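Local atomic coordinates of glutamate racemase (Francisella tularensis subsp. tularensis, PDB entry 3OUT), a protein that belongs to the Asp/Glu/hydantoin racemase family and folds into two alpha/beta lobes, each built on a parallel sheet, with a D-glutamic acid bound between them. Residues B[59-62]-B[63-67]; B[164-167]-B[168-172]; B[246-249]-B[250-254]; B[218-222]-B[223-227]; B[128-131]-B[132-136]. All blocks are in the same frame, centred on the assembly; numbering follows the deposited sequence.

In the fold
Along the chain the order is contact 1, contact 5, contact 2, contact 4 and contact 3, and no two of them touch. Contacts 1 and 3 lie on helices 51-67 and 245-253, which belong with the six-stranded parallel sheet, and contact 4 leads from helix 208-221 towards strand 234-238 of the same sheet. Contacts 5 and 2, with centres 26 Å apart, lie on helices 127-135 and 161-171 beside the four-stranded sheet. The widest separation, 43 Å between centres, is that of contacts 2 and 4, on opposite sides of the chain's centre. Phe252 of contact 3 and Tyr128 of contact 5 each come within about 8 Å of the bound D-glutamic acid, approaching it from different lobes.

Contact 1: B[59-62]-B[63-67]; sequences AQTA and KFLID
Lys63, Phe64, Leu65 and Ile66 each give a backbone N-H to the carbonyl oxygen four residues earlier, Ala59 O through Ala62 O, in nearly straight bonds of regular length. This is the ladder of an alpha-helix, the last turns of helix 51-67, packed on the six-stranded parallel sheet. Thr61 and Leu65, one turn apart, lie alongside each other and point the same way, with Thr61 CG2 4.2 Å from Leu65 CD1. Thr61 sets this methyl anti to its backbone nitrogen and keeps OG1 beside that nitrogen (chi1 -63°), so its apolar branch is the one turned to the leucine. Both side chains reach Phe13 of strand 10-14, where apolar groups suit the buried face. Ala59 and Ala62 are small, as befits residues lying close against Ile91 of helix 78-92. Lys63 runs back extended along the preceding turn: its CG lies 3.3 Å from Ala59 O, and its CE reaches to 4.5 Å from Ala59 CB. The Gln60 amide bonds to Arg43 through OE1 and to Tyr268 O through NE2, while Phe64 meets the ring of Phe38. At the far end, Ile66 CG1 rests 3.3 Å from Ala62 O.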
loop_
_atom_site.group_PDB
_atom_site.type_symbol
_atom_site.label_atom_id
_atom_site.label_comp_id
_atom_site.label_asym_id
_atom_site.label_seq_id
_atom_site.Cartn_x
_atom_site.Cartn_y
_atom_site.Cartn_z
ATOM N N ALA B 59 -8.126 -5.678 6.248
ATOM C CA ALA B 59 -7.398 -6.911 6.594
ATOM C C ALA B 59 -5.978 -6.577 7.079
ATOM O O ALA B 59 -5.493 -7.168 8.018
ATOM C CB ALA B 59 -7.394 -7.920 5.443
ATOM N N GLN B 60 -5.331 -5.577 6.484
ATOM C CA GLN B 60 -3.998 -5.209 6.882
ATOM C C GLN B 60 -3.973 -4.643 8.307
ATOM O O GLN B 60 -3.153 -5.065 9.125
ATOM C CB GLN B 60 -3.420 -4.172 5.907
ATOM C CG GLN B 60 -3.260 -4.672 4.454
ATOM C CD GLN B 60 -2.592 -3.621 3.641
ATOM O OE1 GLN B 60 -3.194 -2.612 3.334
ATOM N NE2 GLN B 60 -1.302 -3.826 3.314
ATOM N N THR B 61 -4.879 -3.703 8.609
ATOM C CA THR B 61 -4.950 -3.083 9.946
ATOM C C THR B 61 -5.280 -4.165 10.978
ATOM O O THR B 61 -4.720 -4.176 12.048
ATOM C CB THR B 61 -5.968 -1.961 10.004
ATOM O OG1 THR B 61 -5.532 -0.933 9.102
ATOM C CG2 THR B 61 -6.083 -1.376 11.425
ATOM N N ALA B 62 -6.186 -5.059 10.660
ATOM C CA ALA B 62 -6.539 -6.146 11.576
ATOM C C ALA B 62 -5.341 -6.974 11.940
ATOM O O ALA B 62 -5.100 -7.253 13.132
ATOM C CB ALA B 62 -7.670 -7.045 11.001
ATOM N N LYS B 63 -4.540 -7.343 10.934
ATOM C CA LYS B 63 -3.354 -8.142 11.194
ATOM C C LYS B 63 -2.364 -7.363 12.058
ATOM O O LYS B 63 -1.728 -7.931 12.949
ATOM C CB LYS B 63 -2.723 -8.638 9.888
ATOM C CG LYS B 63 -3.656 -9.594 9.174
ATOM C CD LYS B 63 -3.204 -9.913 7.745
ATOM C CE LYS B 63 -4.273 -10.704 7.004
ATOM N NZ LYS B 63 -3.836 -11.066 5.566
ATOM N N PHE B 64 -2.180 -6.069 11.783
ATOM C CA PHE B 64 -1.290 -5.264 12.590
ATOM C C PHE B 64 -1.744 -5.282 14.043
ATOM O O PHE B 64 -0.935 -5.457 14.950
ATOM C CB PHE B 64 -1.241 -3.813 12.057
ATOM C CG PHE B 64 -0.343 -2.914 12.842
ATOM C CD1 PHE B 64 -0.761 -2.349 14.025
ATOM C CD2 PHE B 64 0.948 -2.663 12.406
ATOM C CE1 PHE B 64 0.069 -1.534 14.745
ATOM C CE2 PHE B 64 1.793 -1.845 13.139
ATOM C CZ PHE B 64 1.335 -1.268 14.308
ATOM N N LEU B 65 -3.034 -5.105 14.296
ATOM C CA LEU B 65 -3.486 -5.032 15.692
ATOM C C LEU B 65 -3.347 -6.362 16.413
ATOM O O LEU B 65 -2.997 -6.389 17.592
ATOM C CB LEU B 65 -4.936 -4.547 15.754
ATOM C CG LEU B 65 -5.135 -3.062 15.484
ATOM C CD1 LEU B 65 -6.600 -2.692 15.354
ATOM C CD2 LEU B 65 -4.432 -2.161 16.543
ATOM N N ILE B 66 -3.643 -7.454 15.709
ATOM C CA ILE B 66 -3.545 -8.800 16.292
ATOM C C ILE B 66 -2.093 -9.133 16.637
ATOM O O ILE B 66 -1.823 -9.739 17.672
ATOM C CB ILE B 66 -4.228 -9.858 15.416
ATOM C CG1 ILE B 66 -5.744 -9.617 15.387
ATOM C CG2 ILE B 66 -3.853 -11.303 15.879
ATOM C CD1 ILE B 66 -6.559 -9.701 16.728
ATOM N N ASP B 67 -1.143 -8.653 15.847
ATOM C CA ASP B 67 0.280 -8.796 16.155
ATOM C C ASP B 67 0.706 -8.038 17.398
ATOM O O ASP B 67 1.741 -8.385 18.019
ATOM C CB ASP B 67 1.145 -8.299 14.987
ATOM C CG ASP B 67 1.459 -9.362 13.984
ATOM O OD1 ASP B 67 0.873 -10.453 14.032
ATOM O OD2 ASP B 67 2.306 -9.023 13.114
#

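Contact 2: B[164-167]-B[168-172]; sequences ELVA and KEYLS
Val166 and Tyr170 lie side by side, and the touch is made by one methyl: Val166 CG1 is 3.6 Å from Tyr170 CE2 and 3.9 Å from CD2 of the same ring, along one side of it. Val166 directs CG1 there by holding it anti to the backbone nitrogen (chi1 177°). On another side, Ala167 CB meets Leu171 CD1 at 3.9 Å. Leu171 CG also lies 3.2 Å from Ala167 O. That oxygen takes the Leu171 N-H, at 2.8 Å, and a weaker one from Tyr170 N, three residues on. Val166 with Tyr170 and Ala167 with Leu171 are i to i+4 neighbours of helix 161-171, an alpha-helix flanking the four-stranded parallel sheet. Lys168, on the exposed side, stretches back over the Glu164 carbonyl, its CG 3.1 Å from Glu164 O. The charges do not close into a salt bridge: Glu164 OE1 and Lys168 NZ remain 5.1 Å apart, an attraction that is probably modest. Further out, Tyr170 is fixed at both ring and hydroxyl, since Phe149 meets it edge-to-face and Leu148 N bonds to its OH. Phe149 and Met152 of helix 149-154 cover Val166, while Ile196 and Ile199 of helix 193-199 receive Leu171. Phe157 and Ile162 of the third subunit pack on Tyr170 and Val166, respectively.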
loop_
_atom_site.group_PDB
_atom_site.type_symbol
_atom_site.label_atom_id
_atom_site.label_comp_id
_atom_site.label_asym_id
_atom_site.label_seq_id
_atom_site.Cartn_x
_atom_site.Cartn_y
_atom_site.Cartn_z
ATOM N N GLU B 164 -24.380 24.829 7.052
ATOM C CA GLU B 164 -25.841 24.791 6.957
ATOM C C GLU B 164 -26.378 24.540 5.544
ATOM O O GLU B 164 -27.293 23.764 5.361
ATOM C CB GLU B 164 -26.420 26.040 7.628
ATOM C CG GLU B 164 -26.136 26.046 9.127
ATOM C CD GLU B 164 -26.635 27.291 9.827
ATOM O OE1 GLU B 164 -27.502 27.977 9.255
ATOM O OE2 GLU B 164 -26.182 27.548 10.958
ATOM N N LEU B 165 -25.790 25.156 4.520
ATOM C CA LEU B 165 -26.243 24.922 3.174
ATOM C C LEU B 165 -25.932 23.516 2.652
ATOM O O LEU B 165 -26.746 22.951 1.965
ATOM C CB LEU B 165 -25.669 25.955 2.218
ATOM C CG LEU B 165 -26.275 27.366 2.274
ATOM C CD1 LEU B 165 -25.451 28.266 1.403
ATOM C CD2 LEU B 165 -27.730 27.378 1.829
ATOM N N VAL B 166 -24.730 22.999 2.942
ATOM C CA VAL B 166 -24.408 21.631 2.563
ATOM C C VAL B 166 -25.366 20.653 3.288
ATOM O O VAL B 166 -25.864 19.736 2.676
ATOM C CB VAL B 166 -22.928 21.281 2.874
ATOM C CG1 VAL B 166 -22.642 19.798 2.536
ATOM C CG2 VAL B 166 -21.984 22.233 2.067
ATOM N N ALA B 167 -25.607 20.870 4.585
ATOM C CA ALA B 167 -26.534 20.022 5.340
ATOM C C ALA B 167 -27.947 20.097 4.747
ATOM O O ALA B 167 -28.628 19.067 4.614
ATOM C CB ALA B 167 -26.533 20.374 6.830
ATOM N N LYS B 168 -28.401 21.287 4.364
ATOM C CA LYS B 168 -29.747 21.389 3.724
ATOM C C LYS B 168 -29.814 20.542 2.472
ATOM O O LYS B 168 -30.810 19.841 2.228
ATOM C CB LYS B 168 -30.142 22.852 3.447
ATOM C CG LYS B 168 -30.348 23.669 4.709
ATOM C CD LYS B 168 -30.784 25.111 4.390
ATOM C CE LYS B 168 -30.610 26.052 5.587
ATOM N NZ LYS B 168 -30.513 27.491 5.178
ATOM N N GLU B 169 -28.737 20.543 1.681
ATOM C CA GLU B 169 -28.698 19.758 0.457
ATOM C C GLU B 169 -28.921 18.263 0.723
ATOM O O GLU B 169 -29.668 17.610 -0.004
ATOM C CB GLU B 169 -27.357 19.992 -0.264
ATOM C CG GLU B 169 -27.138 19.173 -1.498
ATOM C CD GLU B 169 -27.921 19.642 -2.709
ATOM O OE1 GLU B 169 -28.482 20.768 -2.701
ATOM O OE2 GLU B 169 -27.948 18.850 -3.682
ATOM N N TYR B 170 -28.283 17.733 1.770
ATOM C CA TYR B 170 -28.334 16.323 2.072
ATOM C C TYR B 170 -29.544 15.927 2.930
ATOM O O TYR B 170 -30.005 14.787 2.855
ATOM C CB TYR B 170 -27.066 15.893 2.821
ATOM C CG TYR B 170 -25.801 15.906 1.981
ATOM C CD1 TYR B 170 -25.801 15.397 0.691
ATOM C CD2 TYR B 170 -24.598 16.422 2.486
ATOM C CE1 TYR B 170 -24.638 15.397 -0.094
ATOM C CE2 TYR B 170 -23.434 16.406 1.699
ATOM C CZ TYR B 170 -23.459 15.900 0.432
ATOM O OH TYR B 170 -22.320 15.866 -0.327
ATOM N N LEU B 171 -30.009 16.822 3.770
ATOM C CA LEU B 171 -31.049 16.468 4.765
ATOM C C LEU B 171 -32.465 16.764 4.311
ATOM O O LEU B 171 -33.425 16.293 4.940
ATOM C CB LEU B 171 -30.779 17.178 6.090
ATOM C CG LEU B 171 -29.484 16.835 6.804
ATOM C CD1 LEU B 171 -29.260 17.750 7.946
ATOM C CD2 LEU B 171 -29.471 15.361 7.261
ATOM N N SER B 172 -32.609 17.521 3.225
ATOM C CA SER B 172 -33.936 17.830 2.684
ATOM C C SER B 172 -34.684 16.548 2.284
ATOM O O SER B 172 -35.919 16.501 2.377
ATOM C CB SER B 172 -33.818 18.802 1.503
ATOM O OG SER B 172 -33.035 18.244 0.470
#

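Contact 3: B[246-249]-B[250-254]; sequences RSVG and EMFLQ
An intrahelical salt bridge, Arg246 to Glu250, spans one turn of helix 245-253, the crossover helix of the beta-alpha-beta unit formed with strands 234-238 and 259-262. Arg246 NH1 donates to Glu250 OE1 at 2.8 Å. The acceptor lies close to the guanidinium plane, but the nitrogen approaches from above the carboxylate, and the two planes stand 63° apart. Arg246 folds round to this position with CG anti to the backbone nitrogen (chi1 -159°) and bends further along the chain; Glu250 extends across it at about a right angle. The pair also works between subunits: Glu250 OE2 forms a salt bridge with Arg246 of the fourth subunit and accepts from Met257 N in its own chain, while Arg246 NE donates a hydrogen bond to Gln258 O of the fourth subunit. Sharing charge in this way would probably offset part of the cost of burying Glu250. On the apolar side, Val248 CG1 lies 4.3 Å from CE of Met251, present as selenomethionine, and 4.4 Å from Phe252 CE1. Phe252 suits a place among Ile17, Leu20 and the ring of His188, a residue of the D-glutamic acid pocket. Near the end of the helix, Gly249 O accepts Leu253 N at 3.0 Å and, more weakly, Phe252 N.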
loop_
_atom_site.group_PDB
_atom_site.type_symbol
_atom_site.label_atom_id
_atom_site.label_comp_id
_atom_site.label_asym_id
_atom_site.label_seq_id
_atom_site.Cartn_x
_atom_site.Cartn_y
_atom_site.Cartn_z
ATOM N N ARG B 246 -2.329 16.630 13.547
ATOM C CA ARG B 246 -2.336 16.940 14.969
ATOM C C ARG B 246 -3.563 17.723 15.323
ATOM O O ARG B 246 -4.326 17.330 16.220
ATOM C CB ARG B 246 -1.075 17.723 15.333
ATOM C CG ARG B 246 -0.711 17.685 16.811
ATOM C CD ARG B 246 -1.581 18.541 17.721
ATOM N NE ARG B 246 -1.703 19.945 17.301
ATOM C CZ ARG B 246 -2.644 20.799 17.723
ATOM N NH1 ARG B 246 -3.596 20.413 18.587
ATOM N NH2 ARG B 246 -2.656 22.057 17.253
ATOM N N SER B 247 -3.791 18.811 14.613
ATOM C CA SER B 247 -4.885 19.706 14.966
ATOM C C SER B 247 -6.267 19.096 14.713
ATOM O O SER B 247 -7.146 19.219 15.542
ATOM C CB SER B 247 -4.714 21.050 14.267
ATOM O OG SER B 247 -4.885 20.939 12.875
ATOM N N VAL B 248 -6.454 18.432 13.577
ATOM C CA VAL B 248 -7.784 17.883 13.273
ATOM C C VAL B 248 -8.041 16.660 14.172
ATOM O O VAL B 248 -9.151 16.502 14.700
ATOM C CB VAL B 248 -7.978 17.623 11.767
ATOM C CG1 VAL B 248 -9.364 17.024 11.487
ATOM C CG2 VAL B 248 -7.786 18.886 10.967
ATOM N N GLY B 249 -7.039 15.813 14.393
ATOM C CA GLY B 249 -7.243 14.649 15.252
ATOM C C GLY B 249 -7.590 15.033 16.675
ATOM O O GLY B 249 -8.456 14.452 17.289
ATOM N N GLU B 250 -6.872 16.021 17.214
ATOM C CA GLU B 250 -7.061 16.423 18.601
ATOM C C GLU B 250 -8.364 17.182 18.784
ATOM O O GLU B 250 -8.880 17.206 19.898
ATOM C CB GLU B 250 -5.834 17.168 19.136
ATOM C CG GLU B 250 -4.649 16.222 19.248
ATOM C CD GLU B 250 -3.395 16.871 19.831
ATOM O OE1 GLU B 250 -3.393 18.085 20.158
ATOM O OE2 GLU B 250 -2.398 16.140 19.939
HETATM N N MSE B 251 -8.930 17.715 17.698
HETATM C CA MSE B 251 -10.333 18.251 17.717
HETATM C C MSE B 251 -11.325 17.144 18.119
HETATM O O MSE B 251 -12.234 17.395 18.901
HETATM C CB MSE B 251 -10.717 18.888 16.379
HETATM C CG MSE B 251 -12.094 19.517 16.333
HETATM SE SE MSE B 251 -12.638 20.187 14.592
HETATM C CE MSE B 251 -12.819 18.529 13.525
ATOM N N PHE B 252 -11.087 15.913 17.658
ATOM C CA PHE B 252 -11.931 14.768 18.005
ATOM C C PHE B 252 -11.548 14.183 19.333
ATOM O O PHE B 252 -12.426 13.770 20.086
ATOM C CB PHE B 252 -11.845 13.670 16.926
ATOM C CG PHE B 252 -12.620 14.003 15.683
ATOM C CD1 PHE B 252 -12.018 14.629 14.628
ATOM C CD2 PHE B 252 -13.969 13.727 15.597
ATOM C CE1 PHE B 252 -12.699 14.950 13.484
ATOM C CE2 PHE B 252 -14.677 14.055 14.431
ATOM C CZ PHE B 252 -14.040 14.679 13.389
ATOM N N LEU B 253 -10.249 14.099 19.608
ATOM C CA LEU B 253 -9.766 13.412 20.832
ATOM C C LEU B 253 -10.032 14.266 22.062
ATOM O O LEU B 253 -10.323 13.754 23.123
ATOM C CB LEU B 253 -8.268 13.118 20.735
ATOM C CG LEU B 253 -7.635 12.382 21.934
ATOM C CD1 LEU B 253 -8.313 11.031 22.180
ATOM C CD2 LEU B 253 -6.159 12.190 21.663
ATOM N N GLN B 254 -9.913 15.581 21.926
ATOM C CA GLN B 254 -10.156 16.517 23.048
ATOM C C GLN B 254 -9.061 16.491 24.118
ATOM O O GLN B 254 -9.251 16.978 25.251
ATOM C CB GLN B 254 -11.562 16.329 23.655
ATOM C CG GLN B 254 -12.680 16.535 22.620
ATOM C CD GLN B 254 -14.060 16.748 23.217
ATOM O OE1 GLN B 254 -14.232 16.784 24.434
ATOM N NE2 GLN B 254 -15.057 16.856 22.359
#

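Contact 4: B[218-222]-B[223-227]; sequences LLFEN and KLLNT
Leu219 anchors the tight part of this helix ending. Its O accepts Leu224 N at 2.8 Å in an almost straight bond, and Phe220 O takes Lys223 N at 3.1 Å, the donor standing above that carbonyl's plane. Together these bonds make a Schellman motif, with Lys223 at positive phi (54°) as the C-prime residue. The reversal brings apolar groups back onto the last turn: Leu219 CD2 lies 3.9 Å from Leu224 CB, the two side chains crossing near a right angle, and Leu219 CB is 3.8 Å from Leu225 CD2. Leucines suit this patch, in which Leu219 is buried and Leu224 and Leu225 are partly covered. The outer side is looser. Leu225 CD1 only grazes the exposed Phe220 ring, 4.4 Å from its CD1, while Lys223 is exposed, as suits a charged residue. Asn222 bends back on the helix, its ND2 weakly bonded to Leu218 O. Beyond the motif, Lys71, just before strand 72-75, bonds Leu224 O, and Glu33, just before strand 35-39, accepts from Asn226 N, tying the loop between helix 208-221 and strand 234-238 to its surroundings.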
loop_
_atom_site.group_PDB
_atom_site.type_symbol
_atom_site.label_atom_id
_atom_site.label_comp_id
_atom_site.label_asym_id
_atom_site.label_seq_id
_atom_site.Cartn_x
_atom_site.Cartn_y
_atom_site.Cartn_z
ATOM N N LEU B 218 -18.424 -6.086 28.051
ATOM C CA LEU B 218 -17.737 -7.303 27.719
ATOM C C LEU B 218 -16.530 -7.519 28.611
ATOM O O LEU B 218 -16.340 -8.609 29.132
ATOM C CB LEU B 218 -17.311 -7.321 26.251
ATOM C CG LEU B 218 -16.737 -8.627 25.689
ATOM C CD1 LEU B 218 -16.924 -8.700 24.156
ATOM C CD2 LEU B 218 -15.280 -8.815 26.069
ATOM N N LEU B 219 -15.689 -6.501 28.774
ATOM C CA LEU B 219 -14.494 -6.679 29.628
ATOM C C LEU B 219 -14.858 -6.967 31.085
ATOM O O LEU B 219 -14.248 -7.797 31.741
ATOM C CB LEU B 219 -13.603 -5.448 29.573
ATOM C CG LEU B 219 -12.994 -5.166 28.201
ATOM C CD1 LEU B 219 -12.211 -3.877 28.265
ATOM C CD2 LEU B 219 -12.061 -6.285 27.723
ATOM N N PHE B 220 -15.851 -6.251 31.585
ATOM C CA PHE B 220 -16.284 -6.423 32.963
ATOM C C PHE B 220 -16.834 -7.821 33.190
ATOM O O PHE B 220 -16.440 -8.517 34.144
ATOM C CB PHE B 220 -17.342 -5.385 33.293
ATOM C CG PHE B 220 -17.996 -5.603 34.620
ATOM C CD1 PHE B 220 -17.393 -5.158 35.783
ATOM C CD2 PHE B 220 -19.212 -6.258 34.703
ATOM C CE1 PHE B 220 -17.999 -5.377 37.028
ATOM C CE2 PHE B 220 -19.830 -6.468 35.951
ATOM C CZ PHE B 220 -19.227 -6.026 37.098
ATOM N N GLU B 221 -17.750 -8.240 32.325
ATOM C CA GLU B 221 -18.446 -9.505 32.566
ATOM C C GLU B 221 -17.468 -10.664 32.425
ATOM O O GLU B 221 -17.590 -11.683 33.121
ATOM C CB GLU B 221 -19.645 -9.657 31.631
ATOM C CG GLU B 221 -20.821 -8.693 31.932
ATOM C CD GLU B 221 -21.522 -8.930 33.299
ATOM O OE1 GLU B 221 -21.354 -10.012 33.896
ATOM O OE2 GLU B 221 -22.236 -8.012 33.770
ATOM N N ASN B 222 -16.465 -10.497 31.569
ATOM C CA ASN B 222 -15.473 -11.548 31.345
ATOM C C ASN B 222 -14.223 -11.439 32.220
ATOM O O ASN B 222 -13.277 -12.197 32.037
ATOM C CB ASN B 222 -15.147 -11.646 29.847
ATOM C CG ASN B 222 -16.368 -12.114 29.014
ATOM O OD1 ASN B 222 -16.972 -13.143 29.308
ATOM N ND2 ASN B 222 -16.727 -11.355 27.994
ATOM N N LYS B 223 -14.249 -10.518 33.190
ATOM C CA LYS B 223 -13.147 -10.275 34.127
ATOM C C LYS B 223 -11.808 -9.995 33.417
ATOM O O LYS B 223 -10.756 -10.538 33.804
ATOM C CB LYS B 223 -12.990 -11.470 35.091
ATOM C CG LYS B 223 -14.243 -11.843 35.905
ATOM C CD LYS B 223 -13.959 -12.990 36.925
ATOM C CE LYS B 223 -13.512 -12.487 38.318
ATOM N NZ LYS B 223 -13.583 -13.570 39.387
ATOM N N LEU B 224 -11.851 -9.162 32.377
ATOM C CA LEU B 224 -10.653 -8.835 31.594
ATOM C C LEU B 224 -10.230 -7.378 31.745
ATOM O O LEU B 224 -10.003 -6.696 30.770
ATOM C CB LEU B 224 -10.928 -9.136 30.130
ATOM C CG LEU B 224 -10.968 -10.614 29.750
ATOM C CD1 LEU B 224 -11.384 -10.738 28.270
ATOM C CD2 LEU B 224 -9.610 -11.297 30.045
ATOM N N LEU B 225 -10.115 -6.923 32.986
ATOM C CA LEU B 225 -9.782 -5.549 33.306
ATOM C C LEU B 225 -8.338 -5.414 33.758
ATOM O O LEU B 225 -7.783 -6.263 34.466
ATOM C CB LEU B 225 -10.747 -5.034 34.395
ATOM C CG LEU B 225 -12.237 -5.056 34.093
ATOM C CD1 LEU B 225 -13.057 -4.696 35.364
ATOM C CD2 LEU B 225 -12.618 -4.117 33.011
ATOM N N ASN B 226 -7.700 -4.330 33.323
ATOM C CA ASN B 226 -6.312 -4.054 33.610
ATOM C C ASN B 226 -6.098 -3.755 35.104
ATOM O O ASN B 226 -6.750 -2.872 35.660
ATOM C CB ASN B 226 -5.829 -2.909 32.696
ATOM C CG ASN B 226 -4.320 -2.640 32.807
ATOM O OD1 ASN B 226 -3.798 -2.462 33.893
ATOM N ND2 ASN B 226 -3.645 -2.528 31.659
ATOM N N THR B 227 -5.211 -4.525 35.731
ATOM C CA THR B 227 -4.914 -4.385 37.169
ATOM C C THR B 227 -3.472 -3.984 37.411
ATOM O O THR B 227 -2.919 -4.253 38.488
ATOM C CB THR B 227 -5.193 -5.717 37.887
ATOM O OG1 THR B 227 -4.372 -6.740 37.316
ATOM C CG2 THR B 227 -6.654 -6.114 37.734
#

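Contact 5: B[128-131]-B[132-136]; sequences YALQ and IHKKN
Ile132, His133 and Lys134 carry the backbone hydrogen bonds, each N-H going to the oxygen four residues earlier: Tyr128 O, Ala129 O and Leu130 O, all at 2.9 Å. Lys134 N also reaches Gln131 O weakly, as the alpha-helix nears its end. In side-chain packing, Lys134 is central. It keeps CG beside its backbone nitrogen (chi1 -74°) and runs back along the helix, with CE 4.2 Å from Leu130 CD2 and 3.6 Å from Gln131 NE2. The second of these sets methylene against amide, the two side chains lying side by side; a lysine suits this surface, since its methylenes can rest on the helix. Against the carbonyls, Ile132 CG1 sits 3.1 Å from Tyr128 O, and the His133 ring meets Ala129 O obliquely, its CG 3.2 Å from that oxygen. The polar ends are held from outside: Tyr128 OH bonds to Asn78, a residue of the D-glutamic acid pocket; His133 pairs its ND1 with Glu69 of the fifth subunit and its NE2 with Ile139 O, which together fix the imidazole's rotation. Helix 127-135 packs both on helix 100-106, whose Ile101 touches Tyr128 and whose Val105 takes Gln131 and Ile132, and on strand 140-145, whose Val141 meets Ala129, Ile132 and His133.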
loop_
_atom_site.group_PDB
_atom_site.type_symbol
_atom_site.label_atom_id
_atom_site.label_comp_id
_atom_site.label_asym_id
_atom_site.label_seq_id
_atom_site.Cartn_x
_atom_site.Cartn_y
_atom_site.Cartn_z
ATOM N N TYR B 128 -26.596 -0.414 7.335
ATOM C CA TYR B 128 -27.440 0.041 8.451
ATOM C C TYR B 128 -28.852 -0.477 8.265
ATOM O O TYR B 128 -29.447 -1.002 9.198
ATOM C CB TYR B 128 -27.433 1.558 8.614
ATOM C CG TYR B 128 -26.501 2.064 9.701
ATOM C CD1 TYR B 128 -26.844 1.955 11.010
ATOM C CD2 TYR B 128 -25.295 2.720 9.391
ATOM C CE1 TYR B 128 -26.005 2.435 12.015
ATOM C CE2 TYR B 128 -24.499 3.209 10.347
ATOM C CZ TYR B 128 -24.858 3.058 11.686
ATOM O OH TYR B 128 -24.022 3.536 12.678
ATOM N N ALA B 129 -29.400 -0.325 7.064
ATOM C CA ALA B 129 -30.778 -0.851 6.834
ATOM C C ALA B 129 -30.836 -2.352 7.063
ATOM O O ALA B 129 -31.738 -2.855 7.707
ATOM C CB ALA B 129 -31.239 -0.495 5.457
ATOM N N LEU B 130 -29.855 -3.083 6.550
ATOM C CA LEU B 130 -29.815 -4.532 6.737
ATOM C C LEU B 130 -29.774 -4.942 8.200
ATOM O O LEU B 130 -30.535 -5.826 8.633
ATOM C CB LEU B 130 -28.635 -5.133 5.987
ATOM C CG LEU B 130 -28.538 -6.658 5.996
ATOM C CD1 LEU B 130 -29.601 -7.255 5.060
ATOM C CD2 LEU B 130 -27.091 -7.109 5.686
ATOM N N GLN B 131 -28.922 -4.290 8.974
ATOM C CA GLN B 131 -28.742 -4.666 10.391
ATOM C C GLN B 131 -29.937 -4.255 11.224
ATOM O O GLN B 131 -30.302 -4.959 12.145
ATOM C CB GLN B 131 -27.457 -4.086 10.960
ATOM C CG GLN B 131 -26.178 -4.602 10.268
ATOM C CD GLN B 131 -25.933 -6.081 10.471
ATOM O OE1 GLN B 131 -26.115 -6.608 11.565
ATOM N NE2 GLN B 131 -25.513 -6.764 9.400
ATOM N N ILE B 132 -30.542 -3.123 10.895
ATOM C CA ILE B 132 -31.770 -2.705 11.574
ATOM C C ILE B 132 -32.846 -3.724 11.273
ATOM O O ILE B 132 -33.561 -4.161 12.170
ATOM C CB ILE B 132 -32.200 -1.281 11.167
ATOM C CG1 ILE B 132 -31.193 -0.258 11.696
ATOM C CG2 ILE B 132 -33.626 -0.951 11.677
ATOM C CD1 ILE B 132 -31.302 1.146 11.075
ATOM N N HIS B 133 -32.944 -4.127 10.005
ATOM C CA HIS B 133 -33.952 -5.117 9.597
ATOM C C HIS B 133 -33.746 -6.532 10.150
ATOM O O HIS B 133 -34.741 -7.280 10.307
ATOM C CB HIS B 133 -34.101 -5.123 8.080
ATOM C CG HIS B 133 -34.756 -3.888 7.534
ATOM N ND1 HIS B 133 -34.466 -3.388 6.277
ATOM C CD2 HIS B 133 -35.666 -3.046 8.074
ATOM C CE1 HIS B 133 -35.165 -2.276 6.080
ATOM N NE2 HIS B 133 -35.917 -2.063 7.156
ATOM N N LYS B 134 -32.514 -6.871 10.512
ATOM C CA LYS B 134 -32.236 -8.112 11.245
ATOM C C LYS B 134 -32.882 -8.140 12.621
ATOM O O LYS B 134 -33.240 -9.208 13.099
ATOM C CB LYS B 134 -30.733 -8.365 11.400
ATOM C CG LYS B 134 -30.084 -8.824 10.117
ATOM C CD LYS B 134 -28.604 -9.142 10.346
ATOM C CE LYS B 134 -27.894 -9.495 9.028
ATOM N NZ LYS B 134 -28.492 -10.699 8.427
ATOM N N LYS B 135 -33.023 -6.970 13.256
ATOM C CA LYS B 135 -33.757 -6.835 14.525
ATOM C C LYS B 135 -35.244 -6.792 14.278
ATOM O O LYS B 135 -36.025 -7.471 14.981
ATOM C CB LYS B 135 -33.337 -5.551 15.255
ATOM C CG LYS B 135 -31.884 -5.545 15.712
ATOM C CD LYS B 135 -31.572 -6.511 16.831
ATOM C CE LYS B 135 -30.174 -6.277 17.373
ATOM N NZ LYS B 135 -29.933 -6.946 18.698
ATOM N N ASN B 136 -35.678 -6.001 13.293
ATOM C CA ASN B 136 -37.090 -5.927 12.941
ATOM C C ASN B 136 -37.269 -5.470 11.507
ATOM O O ASN B 136 -37.025 -4.317 11.211
ATOM C CB ASN B 136 -37.793 -4.973 13.885
ATOM C CG ASN B 136 -39.318 -4.909 13.669
ATOM O OD1 ASN B 136 -39.885 -5.346 12.659
ATOM N ND2 ASN B 136 -39.967 -4.269 14.622
#